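PDB 6SNR: lipid II:glycine glycyltransferase from Staphylococcus aureus, which probably catalyses, using glycyl-tRNA as donor, addition of the first glycine of the pentaglycine bridge to the lysine side chain of membrane-bound lipid II in peptidoglycan synthesis. Local coordinates for residues 184-196 with 208-220. Sequence-based numbering, arbitrary orientation.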
ATOM      1  N   SER A 184      -4.395 -13.658  -3.884  1.00 22.68           N
ATOM      2  CA  SER A 184      -5.417 -14.481  -3.250  1.00 23.25           C
ATOM      3  C   SER A 184      -6.839 -13.959  -3.548  1.00 25.26           C
ATOM      4  O   SER A 184      -7.024 -13.177  -4.502  1.00 25.27           O
ATOM      5  CB  SER A 184      -5.153 -14.598  -1.750  1.00 26.13           C
ATOM      6  OG  SER A 184      -5.943 -15.592  -1.095  1.00 27.50           O
ATOM      7  N   ASP A 185      -7.787 -14.432  -2.744  1.00 27.02           N
ATOM      8  CA  ASP A 185      -9.205 -14.098  -2.851  1.00 28.15           C
ATOM      9  C   ASP A 185      -9.827 -13.814  -1.483  1.00 24.74           C
ATOM     10  O   ASP A 185      -9.175 -13.771  -0.421  1.00 26.74           O
ATOM     11  CB  ASP A 185      -9.968 -15.246  -3.543  1.00 30.69           C
ATOM     12  CG  ASP A 185      -9.857 -16.569  -2.789  1.00 32.02           C
ATOM     13  OD1 ASP A 185      -9.525 -16.567  -1.601  1.00 34.24           O
ATOM     14  OD2 ASP A 185     -10.084 -17.619  -3.416  1.00 38.95           O
ATOM     15  N   ARG A 186     -11.130 -13.593  -1.468  1.00 24.89           N
ATOM     16  CA  ARG A 186     -11.776 -13.298  -0.204  1.00 25.59           C
ATOM     17  C   ARG A 186     -11.549 -14.352   0.881  1.00 26.43           C
ATOM     18  O   ARG A 186     -11.364 -14.011   2.055  1.00 25.72           O
ATOM     19  CB  ARG A 186     -13.281 -13.091  -0.423  1.00 27.34           C
ATOM     20  CG  ARG A 186     -13.984 -12.535   0.785  1.00 28.85           C
ATOM     21  CD  ARG A 186     -15.494 -12.432   0.509  1.00 30.40           C
ATOM     22  NE  ARG A 186     -16.169 -11.584   1.474  1.00 33.38           N
ATOM     23  CZ  ARG A 186     -16.849 -11.983   2.553  1.00 34.43           C
ATOM     24  NH1 ARG A 186     -17.418 -11.077   3.335  1.00 34.56           N
ATOM     25  NH2 ARG A 186     -16.930 -13.268   2.893  1.00 35.26           N
ATOM     26  N   GLU A 187     -11.579 -15.628   0.497  1.00 31.61           N
ATOM     27  CA  GLU A 187     -11.336 -16.714   1.453  1.00 32.97           C
ATOM     28  C   GLU A 187      -9.933 -16.601   2.080  1.00 28.17           C
ATOM     29  O   GLU A 187      -9.744 -16.976   3.231  1.00 29.23           O
ATOM     30  CB  GLU A 187     -11.534 -18.087   0.801  1.00 37.84           C
ATOM     31  CG  GLU A 187     -11.674 -19.217   1.811  1.00 46.94           C
ATOM     32  CD  GLU A 187     -12.982 -19.137   2.595  1.00 52.01           C
ATOM     33  OE1 GLU A 187     -14.060 -19.185   1.957  1.00 58.72           O
ATOM     34  OE2 GLU A 187     -12.930 -19.026   3.843  1.00 53.87           O
ATOM     35  N   GLY A 188      -8.995 -16.022   1.334  1.00 25.91           N
ATOM     36  CA  GLY A 188      -7.636 -15.733   1.845  1.00 26.38           C
ATOM     37  C   GLY A 188      -7.578 -14.805   3.046  1.00 24.79           C
ATOM     38  O   GLY A 188      -6.565 -14.745   3.804  1.00 22.99           O
ATOM     39  N   LEU A 189      -8.651 -14.036   3.278  1.00 25.11           N
ATOM     40  CA  LEU A 189      -8.636 -13.094   4.384  1.00 25.23           C
ATOM     41  C   LEU A 189      -8.591 -13.767   5.757  1.00 26.42           C
ATOM     42  O   LEU A 189      -8.242 -13.123   6.731  1.00 26.58           O
ATOM     43  CB  LEU A 189      -9.826 -12.094   4.326  1.00 25.70           C
ATOM     44  CG  LEU A 189      -9.740 -11.129   3.131  1.00 28.07           C
ATOM     45  CD1 LEU A 189     -11.090 -10.442   2.870  1.00 27.10           C
ATOM     46  CD2 LEU A 189      -8.619 -10.096   3.246  1.00 28.60           C
ATOM     47  N   LYS A 190      -8.974 -15.051   5.841  1.00 30.07           N
ATOM     48  CA  LYS A 190      -8.925 -15.760   7.119  1.00 31.73           C
ATOM     49  C   LYS A 190      -7.487 -16.028   7.512  1.00 26.25           C
ATOM     50  O   LYS A 190      -7.111 -15.726   8.632  1.00 29.63           O
ATOM     51  CB  LYS A 190      -9.725 -17.060   7.106  1.00 36.88           C
ATOM     52  CG  LYS A 190     -11.231 -16.862   7.247  1.00 42.64           C
ATOM     53  CD  LYS A 190     -11.994 -18.183   7.276  1.00 46.26           C
ATOM     54  CE  LYS A 190     -11.502 -19.105   8.389  1.00 49.79           C
ATOM     55  NZ  LYS A 190     -12.420 -20.257   8.650  1.00 53.17           N
ATOM     56  N   THR A 191      -6.682 -16.448   6.540  1.00 28.66           N
ATOM     57  CA  THR A 191      -5.220 -16.530   6.696  1.00 27.70           C
ATOM     58  C   THR A 191      -4.631 -15.157   7.041  1.00 26.81           C
ATOM     59  O   THR A 191      -3.841 -14.993   7.986  1.00 26.20           O
ATOM     60  CB  THR A 191      -4.580 -17.133   5.420  1.00 26.60           C
ATOM     61  OG1 THR A 191      -5.058 -18.487   5.236  1.00 29.29           O
ATOM     62  CG2 THR A 191      -3.028 -17.149   5.539  1.00 26.85           C
ATOM     63  N   PHE A 192      -5.020 -14.130   6.293  1.00 23.99           N
ATOM     64  CA  PHE A 192      -4.512 -12.796   6.596  1.00 23.76           C
ATOM     65  C   PHE A 192      -4.794 -12.307   8.012  1.00 26.22           C
ATOM     66  O   PHE A 192      -3.956 -11.725   8.692  1.00 23.88           O
ATOM     67  CB  PHE A 192      -5.112 -11.807   5.585  1.00 23.98           C
ATOM     68  CG  PHE A 192      -4.561 -10.430   5.722  1.00 23.35           C
ATOM     69  CD1 PHE A 192      -3.248 -10.173   5.385  1.00 23.93           C
ATOM     70  CD2 PHE A 192      -5.346  -9.398   6.222  1.00 25.16           C
ATOM     71  CE1 PHE A 192      -2.722  -8.917   5.497  1.00 22.20           C
ATOM     72  CE2 PHE A 192      -4.806  -8.132   6.373  1.00 24.59           C
ATOM     73  CZ  PHE A 192      -3.504  -7.878   6.006  1.00 23.98           C
ATOM     74  N   ALA A 193      -6.026 -12.509   8.473  1.00 26.75           N
ATOM     75  CA  ALA A 193      -6.375 -12.033   9.812  1.00 28.03           C
ATOM     76  C   ALA A 193      -5.562 -12.736  10.890  1.00 28.52           C
ATOM     77  O   ALA A 193      -5.224 -12.127  11.916  1.00 31.67           O
ATOM     78  CB  ALA A 193      -7.869 -12.232  10.064  1.00 29.91           C
ATOM     79  N   GLU A 194      -5.269 -14.019  10.670  1.00 30.15           N
ATOM     80  CA  GLU A 194      -4.429 -14.803  11.583  1.00 31.99           C
ATOM     81  C   GLU A 194      -3.017 -14.223  11.645  1.00 28.59           C
ATOM     82  O   GLU A 194      -2.435 -14.053  12.718  1.00 28.66           O
ATOM     83  CB  GLU A 194      -4.374 -16.274  11.138  1.00 35.89           C
ATOM     84  CG  GLU A 194      -5.694 -17.032  11.292  1.00 41.76           C
ATOM     85  CD  GLU A 194      -5.593 -18.507  10.914  1.00 48.31           C
ATOM     86  OE1 GLU A 194      -4.731 -19.203  11.497  1.00 58.12           O
ATOM     87  OE2 GLU A 194      -6.379 -18.977  10.050  1.00 53.25           O
ATOM     88  N   LEU A 195      -2.455 -13.912  10.480  1.00 27.65           N
ATOM     89  CA  LEU A 195      -1.150 -13.297  10.431  1.00 26.06           C
ATOM     90  C   LEU A 195      -1.140 -11.930  11.120  1.00 26.67           C
ATOM     91  O   LEU A 195      -0.176 -11.553  11.787  1.00 29.62           O
ATOM     92  CB  LEU A 195      -0.689 -13.168   8.963  1.00 24.04           C
ATOM     93  CG  LEU A 195      -0.403 -14.463   8.215  1.00 25.89           C
ATOM     94  CD1 LEU A 195      -0.198 -14.182   6.736  1.00 26.22           C
ATOM     95  CD2 LEU A 195       0.831 -15.137   8.799  1.00 26.17           C
ATOM     96  N   MET A 196      -2.227 -11.182  10.965  1.00 28.12           N
ATOM     97  CA  MET A 196      -2.311  -9.863  11.538  1.00 28.68           C
ATOM     98  C   MET A 196      -2.376  -9.939  13.055  1.00 31.88           C
ATOM     99  O   MET A 196      -1.830  -9.072  13.727  1.00 31.81           O
ATOM    100  CB  MET A 196      -3.525  -9.123  10.967  1.00 29.30           C
ATOM    101  CG  MET A 196      -3.694  -7.713  11.515  1.00 30.76           C
ATOM    102  SD  MET A 196      -2.334  -6.642  11.010  1.00 34.12           S
ATOM    103  CE  MET A 196      -2.644  -6.449   9.262  1.00 29.58           C
ATOM    104  N   ARG A 208      -7.349  -5.533  14.185  1.00 57.90           N
ATOM    105  CA  ARG A 208      -8.729  -5.595  13.760  1.00 57.45           C
ATOM    106  C   ARG A 208      -9.016  -6.995  13.263  1.00 56.85           C
ATOM    107  O   ARG A 208      -8.101  -7.691  12.826  1.00 59.10           O
ATOM    108  CB  ARG A 208      -8.987  -4.540  12.683  1.00 58.46           C
ATOM    109  CG  ARG A 208      -8.717  -3.108  13.141  1.00 58.24           C
ATOM    110  CD  ARG A 208      -9.344  -2.803  14.502  1.00 59.42           C
ATOM    111  NE  ARG A 208     -10.727  -3.296  14.616  1.00 60.76           N
ATOM    112  CZ  ARG A 208     -11.817  -2.603  14.291  1.00 55.85           C
ATOM    113  NH1 ARG A 208     -11.727  -1.361  13.836  1.00 52.58           N
ATOM    114  NH2 ARG A 208     -13.014  -3.159  14.433  1.00 59.28           N
ATOM    115  N   ASP A 209     -10.285  -7.403  13.341  1.00 54.12           N
ATOM    116  CA  ASP A 209     -10.691  -8.777  13.027  1.00 50.17           C
ATOM    117  C   ASP A 209     -11.055  -8.923  11.548  1.00 41.52           C
ATOM    118  O   ASP A 209     -11.069  -7.941  10.806  1.00 39.52           O
ATOM    119  CB  ASP A 209     -11.878  -9.200  13.902  1.00 52.34           C
ATOM    120  CG  ASP A 209     -13.163  -8.498  13.512  1.00 54.66           C
ATOM    121  OD1 ASP A 209     -13.139  -7.257  13.407  1.00 61.28           O
ATOM    122  OD2 ASP A 209     -14.182  -9.183  13.287  1.00 58.85           O
ATOM    123  N   ILE A 210     -11.360 -10.153  11.138  1.00 38.96           N
ATOM    124  CA  ILE A 210     -11.609 -10.464   9.728  1.00 35.19           C
ATOM    125  C   ILE A 210     -12.702  -9.599   9.078  1.00 32.50           C
ATOM    126  O   ILE A 210     -12.575  -9.232   7.898  1.00 31.23           O
ATOM    127  CB  ILE A 210     -11.909 -11.960   9.483  1.00 36.27           C
ATOM    128  CG1 ILE A 210     -11.979 -12.258   7.992  1.00 36.71           C
ATOM    129  CG2 ILE A 210     -13.199 -12.403  10.166  1.00 39.39           C
ATOM    130  CD1 ILE A 210     -12.013 -13.732   7.678  1.00 38.04           C
ATOM    131  N   SER A 211     -13.768  -9.308   9.828  1.00 33.62           N
ATOM    132  CA  SER A 211     -14.880  -8.508   9.310  1.00 33.58           C
ATOM    133  C   SER A 211     -14.445  -7.116   8.858  1.00 28.59           C
ATOM    134  O   SER A 211     -14.999  -6.559   7.897  1.00 27.70           O
ATOM    135  CB  SER A 211     -15.978  -8.368  10.382  1.00 33.81           C
ATOM    136  OG  SER A 211     -16.544  -9.634  10.592  1.00 38.05           O
ATOM    137  N   TYR A 212     -13.468  -6.567   9.573  1.00 31.50           N
ATOM    138  CA  TYR A 212     -12.904  -5.259   9.273  1.00 31.67           C
ATOM    139  C   TYR A 212     -12.200  -5.268   7.901  1.00 29.96           C
ATOM    140  O   TYR A 212     -12.365  -4.359   7.081  1.00 28.31           O
ATOM    141  CB  TYR A 212     -11.946  -4.805  10.383  1.00 32.45           C
ATOM    142  CG  TYR A 212     -11.213  -3.521  10.035  1.00 34.75           C
ATOM    143  CD1 TYR A 212      -9.994  -3.549   9.336  1.00 35.95           C
ATOM    144  CD2 TYR A 212     -11.732  -2.288  10.382  1.00 37.04           C
ATOM    145  CE1 TYR A 212      -9.339  -2.379   8.999  1.00 37.33           C
ATOM    146  CE2 TYR A 212     -11.087  -1.118  10.047  1.00 37.34           C
ATOM    147  CZ  TYR A 212      -9.887  -1.167   9.362  1.00 39.29           C
ATOM    148  OH  TYR A 212      -9.245   0.008   9.055  1.00 43.51           O
ATOM    149  N   PHE A 213     -11.443  -6.325   7.631  1.00 28.00           N
ATOM    150  CA  PHE A 213     -10.783  -6.454   6.343  1.00 25.78           C
ATOM    151  C   PHE A 213     -11.752  -6.835   5.215  1.00 23.44           C
ATOM    152  O   PHE A 213     -11.615  -6.399   4.074  1.00 25.29           O
ATOM    153  CB  PHE A 213      -9.573  -7.409   6.479  1.00 24.99           C
ATOM    154  CG  PHE A 213      -8.558  -6.922   7.458  1.00 26.39           C
ATOM    155  CD1 PHE A 213      -7.838  -5.766   7.200  1.00 27.31           C
ATOM    156  CD2 PHE A 213      -8.318  -7.595   8.641  1.00 29.99           C
ATOM    157  CE1 PHE A 213      -6.930  -5.280   8.113  1.00 27.76           C
ATOM    158  CE2 PHE A 213      -7.398  -7.117   9.551  1.00 29.90           C
ATOM    159  CZ  PHE A 213      -6.698  -5.961   9.289  1.00 30.28           C
ATOM    160  N   GLU A 214     -12.747  -7.665   5.520  1.00 22.85           N
ATOM    161  CA  GLU A 214     -13.745  -8.021   4.556  1.00 24.51           C
ATOM    162  C   GLU A 214     -14.520  -6.769   4.060  1.00 22.17           C
ATOM    163  O   GLU A 214     -14.812  -6.677   2.900  1.00 21.77           O
ATOM    164  CB  GLU A 214     -14.693  -9.071   5.160  1.00 27.80           C
ATOM    165  CG  GLU A 214     -14.108 -10.481   5.089  1.00 29.20           C
ATOM    166  CD  GLU A 214     -14.927 -11.510   5.847  1.00 34.67           C
ATOM    167  OE1 GLU A 214     -15.708 -11.130   6.750  1.00 32.72           O
ATOM    168  OE2 GLU A 214     -14.739 -12.707   5.560  1.00 33.68           O
ATOM    169  N   ASN A 215     -14.768  -5.842   4.955  1.00 23.65           N
ATOM    170  CA  ASN A 215     -15.518  -4.612   4.641  1.00 23.83           C
ATOM    171  C   ASN A 215     -14.781  -3.780   3.596  1.00 25.17           C
ATOM    172  O   ASN A 215     -15.343  -3.353   2.597  1.00 28.73           O
ATOM    173  CB  ASN A 215     -15.660  -3.806   5.905  1.00 23.44           C
ATOM    174  CG  ASN A 215     -16.427  -2.516   5.701  1.00 24.48           C
ATOM    175  OD1 ASN A 215     -17.572  -2.548   5.266  1.00 25.97           O
ATOM    176  ND2 ASN A 215     -15.814  -1.391   6.055  1.00 26.04           N
ATOM    177  N   ILE A 216     -13.489  -3.644   3.791  1.00 24.55           N
ATOM    178  CA  ILE A 216     -12.678  -2.953   2.768  1.00 25.68           C
ATOM    179  C   ILE A 216     -12.555  -3.760   1.461  1.00 25.84           C
ATOM    180  O   ILE A 216     -12.778  -3.284   0.316  1.00 25.38           O
ATOM    181  CB  ILE A 216     -11.310  -2.526   3.372  1.00 30.91           C
ATOM    182  CG1 ILE A 216     -10.520  -3.689   3.966  1.00 36.36           C
ATOM    183  CG2 ILE A 216     -11.482  -1.524   4.504  1.00 32.04           C
ATOM    184  CD1 ILE A 216      -9.292  -3.253   4.740  1.00 38.12           C
ATOM    185  N   TYR A 217     -12.219  -5.032   1.576  1.00 21.57           N
ATOM    186  CA  TYR A 217     -12.002  -5.811   0.397  1.00 22.95           C
ATOM    187  C   TYR A 217     -13.216  -5.952  -0.537  1.00 24.60           C
ATOM    188  O   TYR A 217     -13.095  -5.809  -1.768  1.00 27.20           O
ATOM    189  CB  TYR A 217     -11.445  -7.187   0.832  1.00 22.85           C
ATOM    190  CG  TYR A 217     -11.032  -8.112  -0.294  1.00 24.65           C
ATOM    191  CD1 TYR A 217      -9.734  -8.086  -0.815  1.00 24.04           C
ATOM    192  CD2 TYR A 217     -11.906  -9.039  -0.813  1.00 27.14           C
ATOM    193  CE1 TYR A 217      -9.355  -8.943  -1.845  1.00 25.36           C
ATOM    194  CE2 TYR A 217     -11.536  -9.912  -1.830  1.00 28.08           C
ATOM    195  CZ  TYR A 217     -10.244  -9.873  -2.344  1.00 26.62           C
ATOM    196  OH  TYR A 217      -9.853 -10.747  -3.347  1.00 26.14           O
ATOM    197  N   ASP A 218     -14.381  -6.247   0.040  1.00 25.54           N
ATOM    198  CA  ASP A 218     -15.591  -6.513  -0.707  1.00 25.59           C
ATOM    199  C   ASP A 218     -16.084  -5.314  -1.514  1.00 26.80           C
ATOM    200  O   ASP A 218     -16.738  -5.474  -2.539  1.00 32.32           O
ATOM    201  CB  ASP A 218     -16.720  -6.918   0.249  1.00 25.82           C
ATOM    202  CG  ASP A 218     -16.539  -8.298   0.868  1.00 30.14           C
ATOM    203  OD1 ASP A 218     -15.684  -9.091   0.418  1.00 29.79           O
ATOM    204  OD2 ASP A 218     -17.266  -8.573   1.847  1.00 31.96           O
ATOM    205  N   ALA A 219     -15.844  -4.097  -1.027  1.00 25.86           N
ATOM    206  CA  ALA A 219     -16.258  -2.917  -1.795  1.00 24.44           C
ATOM    207  C   ALA A 219     -15.432  -2.697  -3.044  1.00 22.75           C
ATOM    208  O   ALA A 219     -15.934  -2.356  -4.114  1.00 22.26           O
ATOM    209  CB  ALA A 219     -16.181  -1.675  -0.914  1.00 25.29           C
ATOM    210  N   LEU A 220     -14.129  -2.836  -2.885  1.00 20.12           N
ATOM    211  CA  LEU A 220     -13.198  -2.429  -3.902  1.00 19.02           C
ATOM    212  C   LEU A 220     -12.622  -3.551  -4.813  1.00 18.11           C
ATOM    213  O   LEU A 220     -12.163  -3.258  -5.885  1.00 17.91           O
ATOM    214  CB  LEU A 220     -12.080  -1.662  -3.198  1.00 21.16           C
ATOM    215  CG  LEU A 220     -12.519  -0.268  -2.674  1.00 23.42           C
ATOM    216  CD1 LEU A 220     -11.864  -0.021  -1.323  1.00 25.75           C
ATOM    217  CD2 LEU A 220     -12.110   0.796  -3.661  1.00 21.64           C
TER
HETATM  218  O   HOH W   1      -7.259 -10.458  -4.160  1.00 22.64           O
HETATM  219  O   HOH W   2     -13.178 -14.567   4.407  1.00 33.27           O
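The edge of Phe192 meets one face of Phe213 in a T-shaped stack. Phe192 CE2 stands over the ring centre, and the planes are 85° apart with centroids 5.2 Å apart. Tyr212 CD1 lies on the opposite face of Phe213. Met196 bends round so that its CE reaches Phe213 CZ at 4.1 Å.

The guanidinium of Arg186 is also used on face and edge. At its edge Asp218 binds side-on, nearly coplanar. Arg186 NE donates to Asp218 OD1 at 2.8 Å and NH1 to OD2 at 2.9 Å, each on the syn lone pair. Over one face the Glu214 carboxylate is stacked, with OE2 3.5 Å from Arg186 NH2; this pairing is purely electrostatic. The extended chain of Arg186, with CG anti to the backbone N (chi1 -169°), carries the group to both acids. A water joins Glu214 OE2 to Arg186 O. A second water links Tyr217 OH to Ser184 O.

Between the aromatic and charged ends, Leu189 is a knob in a hole formed by Ile210, Phe213, Glu214 and Tyr217. Its CD1 lies 3.7 Å from Glu214 CG. Ala193 CB packs on Ile210 CB.

Leu308 and Tyr320, from strands 302-312 and 315-323, touch both phenylalanines. The axes of helices 189-196 and 210-220 run at 129°, nearer antiparallel than parallel. This helix pair, with a single knob-into-hole contact, packs on the mixed sheet of one GNAT-like domain of the FemABX family.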